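Local coordinates for hypothetical protein (Bacteroides uniformis ATCC 8492, PDB 4QRL), which is of unknown function but adopts a lipocalin-like beta-barrel fold, which in related proteins often encloses small hydrophobic ligands, at residues 10-21 and 107-116. Residues are numbered along the deposited sequence; the frame is centred on the assembly and turned at random.
Sequences AGKWQLRQYQYA and EGTKSIFRKF
Gln14 and Arg114 exchange backbone N-H and C=O, as do Gln19 and Lys110, pairing strand 11-19 antiparallel with strand 109-115, first with last in the lipocalin-like barrel. Between them lies a classic beta bulge: Ile112 O accepts from Arg16 N at 2.8 Å and, weakly, from Gln17 N at 3.4 Å, shifting the register by one.

Among side chains, Arg114 grips Gln14 side-on; NE (2.7 Å) and NH2 (2.9 Å) both donate to Gln14 OE1, which sits 3° from the guanidinium plane. With CG anti to the backbone N (chi1 177°), Gln14 runs alongside Arg114. A leucine here would probably leave NE and NH2 without this shared acceptor and the guanidinium freer to turn. Arg114 NH1 lies over the Arg16 guanidinium, 3.3 Å from Arg16 CZ, the planes 17° apart: like charges close together, unbonded.

CH-pi contacts mark the opposite sheet face: Lys115 CD stands over Trp13, 3.8 Å from the six-membered ring's centroid, while Leu15 CG sits over Phe113, 3.9 Å from its centroid. Lys115 NZ hydrogen-bonds Tyr99 O and Asp8 O.

The chemistry thus divides by face: polar around Gln14, largely apolar around Trp13, Leu15 and Phe113, consistent with these rings lining the barrel interior.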
loop_
_atom_site.group_PDB
_atom_site.type_symbol
_atom_site.label_atom_id
_atom_site.label_comp_id
_atom_site.label_asym_id
_atom_site.label_seq_id
_atom_site.Cartn_x
_atom_site.Cartn_y
_atom_site.Cartn_z
ATOM N N ALA A 10 7.802 10.161 2.251
ATOM C CA ALA A 10 6.750 11.174 2.273
ATOM C C ALA A 10 6.160 11.467 0.900
ATOM O O ALA A 10 6.891 11.669 -0.069
ATOM C CB ALA A 10 7.269 12.457 2.893
ATOM N N GLY A 11 4.836 11.495 0.845
ATOM C CA GLY A 11 4.092 11.789 -0.377
ATOM C C GLY A 11 3.236 10.658 -0.898
ATOM O O GLY A 11 2.962 9.685 -0.191
ATOM N N LYS A 12 2.880 10.752 -2.200
ATOM C CA LYS A 12 1.978 9.828 -2.862
ATOM C C LYS A 12 2.739 8.919 -3.788
ATOM O O LYS A 12 3.682 9.348 -4.457
ATOM C CB LYS A 12 0.883 10.609 -3.614
ATOM C CG LYS A 12 -0.229 9.698 -4.159
ATOM C CD LYS A 12 -1.310 10.533 -4.858
ATOM C CE LYS A 12 -2.531 10.729 -4.006
ATOM N NZ LYS A 12 -2.276 11.605 -2.840
ATOM N N TRP A 13 2.294 7.684 -3.830
ATOM C CA TRP A 13 2.925 6.610 -4.558
ATOM C C TRP A 13 1.932 5.826 -5.371
ATOM O O TRP A 13 0.926 5.349 -4.823
ATOM C CB TRP A 13 3.578 5.662 -3.530
ATOM C CG TRP A 13 4.725 6.245 -2.781
ATOM C CD1 TRP A 13 4.706 6.772 -1.524
ATOM C CD2 TRP A 13 6.098 6.199 -3.181
ATOM N NE1 TRP A 13 5.977 7.184 -1.166
ATOM C CE2 TRP A 13 6.854 6.841 -2.172
ATOM C CE3 TRP A 13 6.759 5.739 -4.333
ATOM C CZ2 TRP A 13 8.246 6.953 -2.246
ATOM C CZ3 TRP A 13 8.131 5.967 -4.460
ATOM C CH2 TRP A 13 8.856 6.570 -3.429
ATOM N N GLN A 14 2.208 5.674 -6.661
ATOM C CA GLN A 14 1.328 4.849 -7.504
ATOM C C GLN A 14 1.794 3.417 -7.431
ATOM O O GLN A 14 2.943 3.151 -7.758
ATOM C CB GLN A 14 1.357 5.322 -8.966
ATOM C CG GLN A 14 0.499 4.402 -9.871
ATOM C CD GLN A 14 0.539 4.753 -11.326
ATOM O OE1 GLN A 14 1.547 5.220 -11.844
ATOM N NE2 GLN A 14 -0.557 4.482 -12.032
ATOM N N LEU A 15 0.899 2.490 -7.041
ATOM C CA LEU A 15 1.251 1.066 -7.021
ATOM C C LEU A 15 1.141 0.593 -8.472
ATOM O O LEU A 15 0.047 0.544 -9.042
ATOM C CB LEU A 15 0.345 0.265 -6.059
ATOM C CG LEU A 15 0.919 -1.068 -5.487
ATOM C CD1 LEU A 15 0.092 -1.547 -4.282
ATOM C CD2 LEU A 15 0.937 -2.175 -6.537
ATOM N N ARG A 16 2.285 0.361 -9.090
ATOM C CA ARG A 16 2.379 -0.006 -10.503
ATOM C C ARG A 16 2.194 -1.463 -10.779
ATOM O O ARG A 16 1.753 -1.838 -11.877
ATOM C CB ARG A 16 3.795 0.361 -11.033
ATOM C CG ARG A 16 4.103 1.823 -11.057
ATOM C CD ARG A 16 5.508 2.006 -11.583
ATOM N NE ARG A 16 5.614 1.693 -13.005
ATOM C CZ ARG A 16 6.698 1.921 -13.738
ATOM N NH1 ARG A 16 7.780 2.464 -13.189
ATOM N NH2 ARG A 16 6.712 1.605 -15.024
ATOM N N GLN A 17 2.717 -2.298 -9.884
ATOM C CA GLN A 17 2.731 -3.721 -10.161
ATOM C C GLN A 17 2.803 -4.562 -8.902
ATOM O O GLN A 17 3.354 -4.123 -7.899
ATOM C CB GLN A 17 4.008 -4.010 -11.011
ATOM C CG GLN A 17 4.102 -5.396 -11.614
ATOM C CD GLN A 17 5.462 -5.618 -12.225
ATOM O OE1 GLN A 17 6.488 -5.362 -11.612
ATOM N NE2 GLN A 17 5.488 -6.068 -13.460
ATOM N N TYR A 18 2.234 -5.780 -8.966
ATOM C CA TYR A 18 2.422 -6.788 -7.938
ATOM C C TYR A 18 3.298 -7.859 -8.509
ATOM O O TYR A 18 3.081 -8.282 -9.647
ATOM C CB TYR A 18 1.117 -7.419 -7.428
ATOM C CG TYR A 18 0.306 -6.572 -6.482
ATOM C CD1 TYR A 18 0.749 -6.322 -5.185
ATOM C CD2 TYR A 18 -0.958 -6.116 -6.838
ATOM C CE1 TYR A 18 -0.015 -5.577 -4.293
ATOM C CE2 TYR A 18 -1.729 -5.369 -5.958
ATOM C CZ TYR A 18 -1.246 -5.088 -4.692
ATOM O OH TYR A 18 -2.026 -4.377 -3.822
ATOM N N GLN A 19 4.263 -8.354 -7.727
ATOM C CA GLN A 19 5.064 -9.491 -8.176
ATOM C C GLN A 19 4.770 -10.584 -7.195
ATOM O O GLN A 19 5.215 -10.540 -6.055
ATOM C CB GLN A 19 6.547 -9.163 -8.276
ATOM C CG GLN A 19 6.834 -8.142 -9.352
ATOM C CD GLN A 19 8.289 -7.795 -9.386
ATOM O OE1 GLN A 19 9.102 -8.314 -8.608
ATOM N NE2 GLN A 19 8.635 -6.870 -10.253
ATOM N N TYR A 20 3.947 -11.528 -7.612
ATOM C CA TYR A 20 3.502 -12.548 -6.716
ATOM C C TYR A 20 4.555 -13.595 -6.429
ATOM O O TYR A 20 5.417 -13.892 -7.269
ATOM C CB TYR A 20 2.214 -13.164 -7.264
ATOM C CG TYR A 20 1.062 -12.183 -7.187
ATOM C CD1 TYR A 20 0.365 -11.989 -6.000
ATOM C CD2 TYR A 20 0.642 -11.478 -8.314
ATOM C CE1 TYR A 20 -0.687 -11.081 -5.919
ATOM C CE2 TYR A 20 -0.412 -10.566 -8.245
ATOM C CZ TYR A 20 -1.087 -10.386 -7.049
ATOM O OH TYR A 20 -2.180 -9.551 -6.980
ATOM N N ALA A 21 4.472 -14.164 -5.223
ATOM C CA ALA A 21 5.397 -15.180 -4.741
ATOM C C ALA A 21 5.497 -16.373 -5.687
ATOM O O ALA A 21 6.592 -16.910 -5.853
ATOM C CB ALA A 21 4.981 -15.641 -3.365
ATOM N N GLU A 107 5.501 -11.862 2.635
ATOM C CA GLU A 107 5.362 -13.298 2.374
ATOM C C GLU A 107 5.597 -13.598 0.874
ATOM O O GLU A 107 4.751 -14.201 0.231
ATOM C CB GLU A 107 3.979 -13.810 2.861
ATOM C CG GLU A 107 3.829 -13.733 4.369
ATOM C CD GLU A 107 2.606 -14.383 4.985
ATOM O OE1 GLU A 107 1.674 -14.761 4.243
ATOM O OE2 GLU A 107 2.590 -14.522 6.227
ATOM N N GLY A 108 6.726 -13.115 0.336
ATOM C CA GLY A 108 7.139 -13.330 -1.056
ATOM C C GLY A 108 6.497 -12.469 -2.140
ATOM O O GLY A 108 6.966 -12.486 -3.288
ATOM N N THR A 109 5.413 -11.730 -1.810
ATOM C CA THR A 109 4.760 -10.860 -2.787
ATOM C C THR A 109 5.325 -9.449 -2.682
ATOM O O THR A 109 5.368 -8.887 -1.587
ATOM C CB THR A 109 3.255 -10.861 -2.627
ATOM O OG1 THR A 109 2.783 -12.160 -2.999
ATOM C CG2 THR A 109 2.561 -9.782 -3.518
ATOM N N LYS A 110 5.706 -8.873 -3.829
ATOM C CA LYS A 110 6.223 -7.523 -3.863
ATOM C C LYS A 110 5.175 -6.564 -4.416
ATOM O O LYS A 110 4.500 -6.883 -5.392
ATOM C CB LYS A 110 7.510 -7.409 -4.696
ATOM C CG LYS A 110 8.439 -8.632 -4.793
ATOM C CD LYS A 110 9.150 -9.012 -3.526
ATOM C CE LYS A 110 10.093 -10.187 -3.716
ATOM N NZ LYS A 110 9.438 -11.383 -4.325
ATOM N N SER A 111 5.070 -5.388 -3.785
ATOM C CA SER A 111 4.242 -4.238 -4.165
ATOM C C SER A 111 5.238 -3.198 -4.721
ATOM O O SER A 111 6.083 -2.703 -3.971
ATOM C CB SER A 111 3.496 -3.715 -2.937
ATOM O OG SER A 111 2.544 -4.652 -2.464
ATOM N N ILE A 112 5.182 -2.925 -6.024
ATOM C CA ILE A 112 6.125 -2.011 -6.698
ATOM C C ILE A 112 5.483 -0.645 -6.912
ATOM O O ILE A 112 4.446 -0.573 -7.567
ATOM C CB ILE A 112 6.571 -2.599 -8.068
ATOM C CG1 ILE A 112 6.921 -4.129 -8.054
ATOM C CG2 ILE A 112 7.600 -1.682 -8.761
ATOM C CD1 ILE A 112 7.991 -4.567 -7.215
ATOM N N PHE A 113 6.115 0.425 -6.423
ATOM C CA PHE A 113 5.544 1.796 -6.536
ATOM C C PHE A 113 6.488 2.795 -7.190
ATOM O O PHE A 113 7.706 2.667 -7.083
ATOM C CB PHE A 113 5.211 2.399 -5.137
ATOM C CG PHE A 113 4.349 1.573 -4.225
ATOM C CD1 PHE A 113 4.884 0.486 -3.526
ATOM C CD2 PHE A 113 3.028 1.923 -3.994
ATOM C CE1 PHE A 113 4.080 -0.288 -2.676
ATOM C CE2 PHE A 113 2.225 1.159 -3.128
ATOM C CZ PHE A 113 2.762 0.069 -2.461
ATOM N N ARG A 114 5.895 3.853 -7.791
ATOM C CA ARG A 114 6.642 5.001 -8.291
ATOM C C ARG A 114 6.035 6.224 -7.685
ATOM O O ARG A 114 4.827 6.265 -7.473
ATOM C CB ARG A 114 6.663 5.098 -9.831
ATOM C CG ARG A 114 5.276 5.402 -10.486
ATOM C CD ARG A 114 5.355 5.607 -11.999
ATOM N NE ARG A 114 4.075 5.295 -12.648
ATOM C CZ ARG A 114 3.957 4.828 -13.890
ATOM N NH1 ARG A 114 5.033 4.635 -14.639
ATOM N NH2 ARG A 114 2.758 4.546 -14.387
ATOM N N LYS A 115 6.873 7.224 -7.380
ATOM C CA LYS A 115 6.398 8.447 -6.775
ATOM C C LYS A 115 5.401 9.124 -7.733
ATOM O O LYS A 115 5.611 9.130 -8.950
ATOM C CB LYS A 115 7.581 9.360 -6.445
ATOM C CG LYS A 115 7.245 10.511 -5.518
ATOM C CD LYS A 115 6.994 10.031 -4.083
ATOM C CE LYS A 115 7.717 10.878 -3.092
ATOM N NZ LYS A 115 9.116 10.444 -2.847
ATOM N N PHE A 116 4.285 9.596 -7.183
ATOM C CA PHE A 116 3.218 10.214 -7.969
ATOM C C PHE A 116 3.035 11.680 -7.538
ATOM O O PHE A 116 3.834 12.533 -7.981
ATOM C CB PHE A 116 1.914 9.380 -7.817
ATOM C CG PHE A 116 0.884 9.638 -8.897
ATOM C CD1 PHE A 116 1.063 9.145 -10.190
ATOM C CD2 PHE A 116 -0.283 10.348 -8.615
ATOM C CE1 PHE A 116 0.076 9.328 -11.168
ATOM C CE2 PHE A 116 -1.253 10.562 -9.612
ATOM C CZ PHE A 116 -1.047 10.076 -10.885
ATOM O OXT PHE A 116 2.152 11.958 -6.716
HETATM O O HOH W 1 9.780 -10.802 -7.353
#